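Local coordinates for protein CyaB (Pseudomonas aeruginosa, PDB 3R5G) that probably converts ATP to cyclic AMP through its class III adenylyl cyclase catalytic domain, the part of this membrane protein present in the structure, at residues 170-175 with 184-189; 112-117 with 154-159; 77-82 with 162-167. All blocks are in the same frame, centred on the assembly; numbering follows the deposited sequence.

Contact 1 (170-175 with 184-189); sequences CRDKGQ and PVQIYQ
Asp-172 and Gln-186 meet because each holds CG opposite its own backbone N (chi1 -169° and 175°), and Gln-186 then bends at chi2 so that its amide crosses to the carboxylate. The two residues sit on the strands of an antiparallel beta hairpin, 170-176 and 185-190, at the surface of the cyclase domain. Gln-186 NE2 donates a hydrogen bond of 2.8 Å to Asp-172 OD1. It comes from above the carboxylate plane, and the two flat groups stand 87° apart. Asp-172 OD1 also accepts from Gly-174 N at 2.8 Å, which makes an Asx turn. This turn falls in a beta bulge, where the register slips by one residue between Asp-172 and Gln-175. Gln-186 NE2 makes a second bond to Ile-187 O (3.0 Å). Lys-173 N reaches that carbonyl from the opposite face of its plane. The other end of the amide is held too: Gln-175 NE2 donates to Gln-186 OE1 at 2.9 Å, and a water joins this OE1 to Asp-172 OD2. The rotation of the Gln-186 amide is therefore well fixed.

Gln-186 NE2 lies over one face of the Tyr-188 ring, displaced towards its rim, and the Tyr-188 OH bonds His-158. The extended Lys-173 chain crosses Gln-189 at a slant, with Lys-173 CD 3.5 Å from Gln-189 NE2. Lys-173 NZ forms salt bridges to Glu-150 and Glu-153, and Gln-189 NE2 also bonds Glu-153. Near the other end of the pairing, one water accepts from Arg-171 NE at 2.8 Å and donates to Gln-189 OE1 at 2.8 Å.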
loop_
_atom_site.group_PDB
_atom_site.type_symbol
_atom_site.label_atom_id
_atom_site.label_comp_id
_atom_site.label_asym_id
_atom_site.label_seq_id
_atom_site.Cartn_x
_atom_site.Cartn_y
_atom_site.Cartn_z
ATOM N N CYS A 170 24.027 -12.923 6.302
ATOM C CA CYS A 170 23.082 -12.948 5.174
ATOM C C CYS A 170 23.400 -14.194 4.329
ATOM O O CYS A 170 24.527 -14.715 4.361
ATOM C CB CYS A 170 23.263 -11.691 4.286
ATOM S SG CYS A 170 22.894 -10.150 5.243
ATOM N N ARG A 171 22.459 -14.525 3.461
ATOM C CA ARG A 171 22.655 -15.604 2.468
ATOM C C ARG A 171 22.066 -15.165 1.158
ATOM O O ARG A 171 20.953 -14.692 1.060
ATOM C CB ARG A 171 21.804 -16.747 2.986
ATOM C CG ARG A 171 22.068 -17.924 2.185
ATOM C CD ARG A 171 21.366 -19.171 2.750
ATOM N NE ARG A 171 20.967 -19.307 4.145
ATOM C CZ ARG A 171 21.536 -20.088 5.070
ATOM N NH1 ARG A 171 20.956 -20.150 6.254
ATOM N NH2 ARG A 171 22.667 -20.760 4.859
ATOM N N ASP A 172 22.854 -15.274 0.090
ATOM C CA ASP A 172 22.380 -15.022 -1.283
ATOM C C ASP A 172 21.150 -15.825 -1.663
ATOM O O ASP A 172 21.105 -17.072 -1.430
ATOM C CB ASP A 172 23.585 -15.371 -2.205
ATOM C CG ASP A 172 23.438 -14.960 -3.657
ATOM O OD1 ASP A 172 22.361 -14.769 -4.156
ATOM O OD2 ASP A 172 24.556 -14.842 -4.310
ATOM N N LYS A 173 20.123 -15.114 -2.149
ATOM C CA LYS A 173 18.889 -15.827 -2.546
ATOM C C LYS A 173 18.615 -15.603 -4.030
ATOM O O LYS A 173 17.454 -15.617 -4.501
ATOM C CB LYS A 173 17.688 -15.464 -1.646
ATOM C CG LYS A 173 16.654 -16.645 -1.591
ATOM C CD LYS A 173 15.283 -16.182 -1.152
ATOM C CE LYS A 173 14.373 -17.388 -1.270
ATOM N NZ LYS A 173 13.019 -17.221 -0.761
ATOM N N GLY A 174 19.710 -15.397 -4.722
ATOM C CA GLY A 174 19.582 -15.194 -6.222
ATOM C C GLY A 174 19.101 -13.781 -6.592
ATOM O O GLY A 174 19.464 -12.775 -5.980
ATOM N N GLN A 175 18.334 -13.750 -7.702
ATOM C CA GLN A 175 17.850 -12.508 -8.256
ATOM C C GLN A 175 16.401 -12.806 -8.646
ATOM O O GLN A 175 16.038 -13.892 -9.042
ATOM C CB GLN A 175 18.682 -12.068 -9.487
ATOM C CG GLN A 175 20.140 -11.967 -9.333
ATOM C CD GLN A 175 20.864 -13.377 -9.270
ATOM O OE1 GLN A 175 20.519 -14.241 -10.098
ATOM N NE2 GLN A 175 21.899 -13.537 -8.462
ATOM N N PRO A 184 17.782 -7.734 -13.302
ATOM C CA PRO A 184 17.310 -8.460 -12.132
ATOM C C PRO A 184 18.019 -7.898 -10.931
ATOM O O PRO A 184 19.174 -7.452 -11.032
ATOM C CB PRO A 184 17.616 -9.921 -12.495
ATOM C CG PRO A 184 17.518 -9.864 -14.068
ATOM C CD PRO A 184 18.375 -8.657 -14.303
ATOM N N VAL A 185 17.295 -7.775 -9.799
ATOM C CA VAL A 185 17.948 -7.354 -8.585
ATOM C C VAL A 185 18.333 -8.543 -7.631
ATOM O O VAL A 185 17.546 -9.465 -7.338
ATOM C CB VAL A 185 17.180 -6.219 -7.778
ATOM C CG1 VAL A 185 16.434 -5.208 -8.758
ATOM C CG2 VAL A 185 16.268 -6.783 -6.690
ATOM N N GLN A 186 19.548 -8.327 -7.234
ATOM C CA GLN A 186 20.270 -9.239 -6.350
ATOM C C GLN A 186 19.582 -9.154 -5.003
ATOM O O GLN A 186 19.373 -8.039 -4.493
ATOM C CB GLN A 186 21.717 -8.890 -6.262
ATOM C CG GLN A 186 22.542 -9.733 -5.236
ATOM C CD GLN A 186 22.544 -11.184 -5.565
ATOM O OE1 GLN A 186 22.954 -11.559 -6.687
ATOM N NE2 GLN A 186 22.079 -12.042 -4.637
ATOM N N ILE A 187 19.277 -10.287 -4.426
ATOM C CA ILE A 187 18.567 -10.335 -3.084
ATOM C C ILE A 187 19.268 -11.259 -2.121
ATOM O O ILE A 187 20.050 -12.141 -2.491
ATOM C CB ILE A 187 17.119 -10.657 -3.160
ATOM C CG1 ILE A 187 16.886 -12.113 -3.750
ATOM C CG2 ILE A 187 16.389 -9.476 -3.963
ATOM C CD1 ILE A 187 15.506 -12.677 -3.627
ATOM N N TYR A 188 19.104 -11.019 -0.811
ATOM C CA TYR A 188 19.669 -11.865 0.246
ATOM C C TYR A 188 18.713 -12.071 1.374
ATOM O O TYR A 188 17.808 -11.199 1.539
ATOM C CB TYR A 188 20.889 -11.113 0.872
ATOM C CG TYR A 188 22.011 -10.748 -0.086
ATOM C CD1 TYR A 188 21.858 -9.624 -0.881
ATOM C CD2 TYR A 188 23.149 -11.570 -0.224
ATOM C CE1 TYR A 188 22.861 -9.301 -1.850
ATOM C CE2 TYR A 188 24.131 -11.265 -1.173
ATOM C CZ TYR A 188 23.961 -10.111 -1.934
ATOM O OH TYR A 188 24.967 -9.779 -2.870
ATOM N N GLN A 189 18.762 -13.194 2.035
ATOM C CA GLN A 189 17.987 -13.487 3.241
ATOM C C GLN A 189 18.864 -13.067 4.412
ATOM O O GLN A 189 20.079 -13.271 4.421
ATOM C CB GLN A 189 17.723 -14.999 3.350
ATOM C CG GLN A 189 16.820 -15.528 2.324
ATOM C CD GLN A 189 16.866 -17.058 2.276
ATOM O OE1 GLN A 189 17.941 -17.662 2.362
ATOM N NE2 GLN A 189 15.714 -17.638 2.036
HETATM O O HOH W 1 18.369 -18.651 4.909
HETATM O O HOH W 2 24.579 -14.147 -6.775
#

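Contact 2 (112-117 with 154-159); sequences MGINTG and ILISHE
Met-112 lies beside Ile-154, and the two side chains point the same way. Met-112 CB starts the contact at 4.1 Å from Ile-154 CG1. With chi1 at -56° the chain leaves beside its own backbone N, and Met-112 SD comes to 3.8 Å from Ile-154 CG1. The bend at chi3 (-125°) keeps the terminal methyl close to the same neighbour. Met-112 CE is again 3.8 Å from Ile-154 CG1 and also touches Ile-154 CD1. The other branch of Ile-154 serves the next residue along this face: its CG2 is 3.8 Å from Ile-114 CD1. Further on, Ile-114 CB rests 3.9 Å from Ile-156 CG2.

The backbones run parallel. Leu-155 N donates to Met-112 O, Ile-114 N to Leu-155 O, and Ser-157 N to Ile-114 O. Strand 109-116 belongs to the ferredoxin-like core of class III cyclases, and strand 154-157 extends that sheet beside it. Helix 74-100 covers the face of Met-112, Ile-114 and Ile-154, bringing Ile-86 and Arg-89 onto it.

At the C-terminal end of the pairing the chemistry turns polar. Ser-157 is the N-cap of helix 158-164, and its OG also donates to Asn-115 OD1 at 2.7 Å. That bond lies in the plane of the amide carbonyl, on a lone pair. Ser-157 OG can reach it because chi1 of 70° puts it between its own backbone N and carbonyl carbon. Asn-115 ND2 bonds Glu-138, so both ends of this buried amide have a partner. In the first turn of the helix, Glu-159 CG packs 3.4 Å from Thr-116 O, while Thr-116 OG1 bonds the hydroxyls of Thr-160 and Thr-11.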
loop_
_atom_site.group_PDB
_atom_site.type_symbol
_atom_site.label_atom_id
_atom_site.label_comp_id
_atom_site.label_asym_id
_atom_site.label_seq_id
_atom_site.Cartn_x
_atom_site.Cartn_y
_atom_site.Cartn_z
ATOM N N MET A 112 9.235 -9.608 5.476
ATOM C CA MET A 112 9.836 -8.279 5.397
ATOM C C MET A 112 10.678 -8.069 4.178
ATOM O O MET A 112 11.364 -9.031 3.760
ATOM C CB MET A 112 10.761 -8.070 6.642
ATOM C CG MET A 112 9.944 -8.278 7.911
ATOM S SD MET A 112 11.049 -8.148 9.371
ATOM C CE MET A 112 10.652 -9.641 10.042
ATOM N N GLY A 113 10.708 -6.827 3.687
ATOM C CA GLY A 113 11.550 -6.438 2.581
ATOM C C GLY A 113 12.293 -5.163 2.964
ATOM O O GLY A 113 11.603 -4.292 3.548
ATOM N N ILE A 114 13.562 -5.014 2.631
ATOM C CA ILE A 114 14.347 -3.834 3.065
ATOM C C ILE A 114 15.195 -3.455 1.898
ATOM O O ILE A 114 15.876 -4.339 1.317
ATOM C CB ILE A 114 15.158 -4.163 4.329
ATOM C CG1 ILE A 114 14.210 -4.640 5.404
ATOM C CG2 ILE A 114 15.951 -2.928 4.733
ATOM C CD1 ILE A 114 14.984 -5.113 6.706
ATOM N N ASN A 115 15.279 -2.159 1.586
ATOM C CA ASN A 115 16.167 -1.699 0.556
ATOM C C ASN A 115 16.754 -0.401 0.999
ATOM O O ASN A 115 16.120 0.344 1.773
ATOM C CB ASN A 115 15.346 -1.497 -0.746
ATOM C CG ASN A 115 16.166 -0.891 -1.887
ATOM O OD1 ASN A 115 17.273 -1.378 -2.191
ATOM N ND2 ASN A 115 15.676 0.199 -2.459
ATOM N N THR A 116 17.882 -0.002 0.498
ATOM C CA THR A 116 18.557 1.259 0.809
ATOM C C THR A 116 18.848 1.980 -0.499
ATOM O O THR A 116 19.246 1.387 -1.469
ATOM C CB THR A 116 19.880 0.951 1.444
ATOM O OG1 THR A 116 19.698 0.157 2.624
ATOM C CG2 THR A 116 20.741 2.256 1.786
ATOM N N GLY A 117 18.548 3.261 -0.540
ATOM C CA GLY A 117 18.864 4.095 -1.737
ATOM C C GLY A 117 18.243 5.466 -1.559
ATOM O O GLY A 117 17.636 5.787 -0.517
ATOM N N ILE A 154 13.340 -12.283 5.848
ATOM C CA ILE A 154 13.665 -10.908 5.669
ATOM C C ILE A 154 14.526 -10.863 4.418
ATOM O O ILE A 154 15.711 -11.347 4.386
ATOM C CB ILE A 154 14.524 -10.406 6.837
ATOM C CG1 ILE A 154 13.749 -10.551 8.071
ATOM C CG2 ILE A 154 14.901 -8.932 6.605
ATOM C CD1 ILE A 154 14.529 -10.190 9.404
ATOM N N LEU A 155 14.005 -10.205 3.421
ATOM C CA LEU A 155 14.740 -10.094 2.140
ATOM C C LEU A 155 15.320 -8.716 1.980
ATOM O O LEU A 155 14.577 -7.703 2.226
ATOM C CB LEU A 155 13.864 -10.323 0.903
ATOM C CG LEU A 155 13.368 -11.746 0.692
ATOM C CD1 LEU A 155 12.750 -11.873 -0.729
ATOM C CD2 LEU A 155 14.577 -12.676 0.711
ATOM N N ILE A 156 16.576 -8.533 1.596
ATOM C CA ILE A 156 17.166 -7.235 1.432
ATOM C C ILE A 156 17.838 -7.167 0.059
ATOM O O ILE A 156 18.182 -8.231 -0.553
ATOM C CB ILE A 156 18.253 -7.017 2.528
ATOM C CG1 ILE A 156 19.488 -7.959 2.445
ATOM C CG2 ILE A 156 17.582 -7.148 3.879
ATOM C CD1 ILE A 156 20.657 -7.579 3.365
ATOM N N SER A 157 18.047 -5.987 -0.431
ATOM C CA SER A 157 18.770 -5.760 -1.698
ATOM C C SER A 157 20.248 -5.747 -1.461
ATOM O O SER A 157 20.796 -5.772 -0.351
ATOM C CB SER A 157 18.279 -4.445 -2.262
ATOM O OG SER A 157 18.800 -3.402 -1.398
ATOM N N HIS A 158 20.978 -5.762 -2.576
ATOM C CA HIS A 158 22.415 -5.694 -2.519
ATOM C C HIS A 158 22.985 -4.424 -1.912
ATOM O O HIS A 158 23.959 -4.496 -1.200
ATOM C CB HIS A 158 22.958 -5.916 -3.949
ATOM C CG HIS A 158 24.449 -5.958 -3.988
ATOM N ND1 HIS A 158 25.173 -7.063 -3.566
ATOM C CD2 HIS A 158 25.359 -5.002 -4.290
ATOM C CE1 HIS A 158 26.466 -6.801 -3.644
ATOM N NE2 HIS A 158 26.609 -5.562 -4.100
ATOM N N GLU A 159 22.347 -3.274 -2.193
ATOM C CA GLU A 159 22.781 -2.048 -1.551
ATOM C C GLU A 159 22.701 -2.201 -0.005
ATOM O O GLU A 159 23.623 -1.754 0.668
ATOM C CB GLU A 159 21.896 -0.879 -2.036
ATOM C CG GLU A 159 22.516 0.464 -1.637
ATOM C CD GLU A 159 23.781 0.810 -2.492
ATOM O OE1 GLU A 159 23.976 0.223 -3.586
ATOM O OE2 GLU A 159 24.586 1.657 -2.025
#

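Contact 3 (77-82 with 162-167); sequences DAVAAV and SLIKDV
Ile-164 carries most of this contact, and it uses two branches. Its CG2 methyl presses on the backbone of helix 74-100, 3.7 Å from Val-79 N. The same methyl touches the Ala-78 side chain, with Ile-164 CG2 and Ala-78 CB 3.8 Å apart. Its CG1 arm sits between the backbone N and carbonyl carbon (chi1 70°) and runs on extended (chi2 -179°). This brings Ile-164 CD1 to 3.9 Å from Val-82 CG1, one helical turn on from Ala-78. The two side chains cross at about a right angle, and Val-82 CG2 also lies near Ile-164 CD1.

Leu-163 and Val-167 add to the contact. Leu-163 CB lies 3.9 Å from Ala-78 CB, and Leu-163 CD1 touches the same methyl. Val-79 CG2 meets Ile-164 CG2 and lies 3.8 Å from Val-167 CG2. No hydrogen bond crosses between the segments. The Ala-78 side chain is a single methyl, and Leu-163 and Ile-164 both rest on it.

Helix 74-100 is the second helix of the ferredoxin-like cyclase core. The short helix 158-164, which follows the added strand 154-157, packs against it here. Past Ile-164 the chain folds back on itself: Val-167 N bonds Ile-164 O at 2.9 Å, and this turn carries Val-167 towards Val-79.

Outside this apolar shell, polar links tie down both pieces. Asp-166 OD2 makes a salt bridge to Lys-75, near the start of the long helix. Asp-77 accepts from the backbone N of Gln-72 through OD1, and its OD2 is hydrogen-bonded to Thr-71 OG1. Towards the sheet, Leu-163 touches Thr-116 and Val-82 reaches strand 109-116.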
loop_
_atom_site.group_PDB
_atom_site.type_symbol
_atom_site.label_atom_id
_atom_site.label_comp_id
_atom_site.label_asym_id
_atom_site.label_seq_id
_atom_site.Cartn_x
_atom_site.Cartn_y
_atom_site.Cartn_z
ATOM N N ASP A 77 22.283 3.301 9.745
ATOM C CA ASP A 77 20.846 3.365 9.470
ATOM C C ASP A 77 20.374 1.985 8.930
ATOM O O ASP A 77 19.317 1.508 9.305
ATOM C CB ASP A 77 20.460 4.489 8.456
ATOM C CG ASP A 77 20.658 5.907 8.974
ATOM O OD1 ASP A 77 20.740 6.128 10.185
ATOM O OD2 ASP A 77 20.705 6.800 8.142
ATOM N N ALA A 78 21.168 1.439 8.047
ATOM C CA ALA A 78 20.830 0.102 7.476
ATOM C C ALA A 78 20.946 -0.984 8.522
ATOM O O ALA A 78 20.037 -1.855 8.582
ATOM C CB ALA A 78 21.766 -0.200 6.302
ATOM N N VAL A 79 22.025 -0.987 9.318
ATOM C CA VAL A 79 22.114 -1.970 10.393
ATOM C C VAL A 79 20.890 -1.827 11.329
ATOM O O VAL A 79 20.329 -2.830 11.794
ATOM C CB VAL A 79 23.394 -1.804 11.165
ATOM C CG1 VAL A 79 23.438 -2.654 12.437
ATOM C CG2 VAL A 79 24.533 -2.229 10.211
ATOM N N ALA A 80 20.506 -0.566 11.677
ATOM C CA ALA A 80 19.370 -0.410 12.555
ATOM C C ALA A 80 18.041 -0.977 11.985
ATOM O O ALA A 80 17.267 -1.706 12.684
ATOM C CB ALA A 80 19.200 1.105 12.902
ATOM N N ALA A 81 17.835 -0.738 10.650
ATOM C CA ALA A 81 16.596 -1.192 10.045
ATOM C C ALA A 81 16.612 -2.742 10.071
ATOM O O ALA A 81 15.601 -3.325 10.325
ATOM C CB ALA A 81 16.554 -0.744 8.574
ATOM N N VAL A 82 17.695 -3.361 9.645
ATOM C CA VAL A 82 17.662 -4.865 9.584
ATOM C C VAL A 82 17.596 -5.464 10.970
ATOM O O VAL A 82 16.931 -6.505 11.153
ATOM C CB VAL A 82 18.879 -5.285 8.798
ATOM C CG1 VAL A 82 19.008 -6.852 8.639
ATOM C CG2 VAL A 82 18.727 -4.777 7.348
ATOM N N SER A 162 25.394 -4.631 1.198
ATOM C CA SER A 162 26.748 -3.977 1.157
ATOM C C SER A 162 27.093 -3.191 2.417
ATOM O O SER A 162 28.245 -3.151 2.820
ATOM C CB SER A 162 26.888 -3.039 -0.046
ATOM O OG SER A 162 26.835 -3.925 -1.160
ATOM N N LEU A 163 26.073 -2.566 2.997
ATOM C CA LEU A 163 26.187 -1.811 4.191
ATOM C C LEU A 163 26.254 -2.607 5.470
ATOM O O LEU A 163 26.943 -2.199 6.409
ATOM C CB LEU A 163 25.048 -0.779 4.295
ATOM C CG LEU A 163 25.150 0.292 3.205
ATOM C CD1 LEU A 163 23.888 1.085 3.146
ATOM C CD2 LEU A 163 26.361 1.234 3.499
ATOM N N ILE A 164 25.591 -3.781 5.521
ATOM C CA ILE A 164 25.412 -4.480 6.782
ATOM C C ILE A 164 26.325 -5.748 6.856
ATOM O O ILE A 164 26.384 -6.328 7.920
ATOM C CB ILE A 164 23.998 -4.896 7.106
ATOM C CG1 ILE A 164 23.543 -6.047 6.161
ATOM C CG2 ILE A 164 23.015 -3.708 6.972
ATOM C CD1 ILE A 164 22.164 -6.508 6.378
ATOM N N LYS A 165 26.967 -6.095 5.718
ATOM C CA LYS A 165 27.556 -7.478 5.649
ATOM C C LYS A 165 28.593 -7.815 6.688
ATOM O O LYS A 165 28.725 -8.993 6.972
ATOM C CB LYS A 165 28.086 -7.794 4.248
ATOM C CG LYS A 165 29.269 -6.833 3.884
ATOM C CD LYS A 165 29.721 -6.960 2.436
ATOM C CE LYS A 165 30.723 -5.835 2.196
ATOM N NZ LYS A 165 31.211 -5.781 0.823
ATOM N N ASP A 166 29.331 -6.859 7.237
ATOM C CA ASP A 166 30.331 -7.197 8.248
ATOM C C ASP A 166 29.740 -7.465 9.599
ATOM O O ASP A 166 30.415 -8.030 10.422
ATOM C CB ASP A 166 31.314 -6.029 8.342
ATOM C CG ASP A 166 30.612 -4.634 8.353
ATOM O OD1 ASP A 166 29.547 -4.305 7.639
ATOM O OD2 ASP A 166 31.239 -3.754 9.026
ATOM N N VAL A 167 28.484 -7.069 9.842
ATOM C CA VAL A 167 27.885 -7.226 11.149
ATOM C C VAL A 167 26.575 -8.051 11.194
ATOM O O VAL A 167 26.177 -8.454 12.256
ATOM C CB VAL A 167 27.778 -5.912 11.877
ATOM C CG1 VAL A 167 29.090 -5.090 11.711
ATOM C CG2 VAL A 167 26.707 -5.118 11.318
#

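Contact 2 is the buried one, contact 3 is partly buried, and contact 1 lies at the surface. Contacts 1 and 2 belong to one sheet: strand 154-157 lies between 109-116 and 185-190, and Tyr-188 O accepts from Ile-156 N. Contacts 2 and 3 share helix 158-164. There Ile-156 CD1 meets Ile-164 CD1 at 3.5 Å, and Ile-114 CD1 meets Val-82 CG2. Cys-170 SG also touches Ile-164, joining contact 1 to contact 3. The chemistry follows the position. Contact 1 is rich in amides, charges and bridging waters, contact 2 combines strand bonds with aliphatic packing, and contact 3 is wholly apolar between its segments.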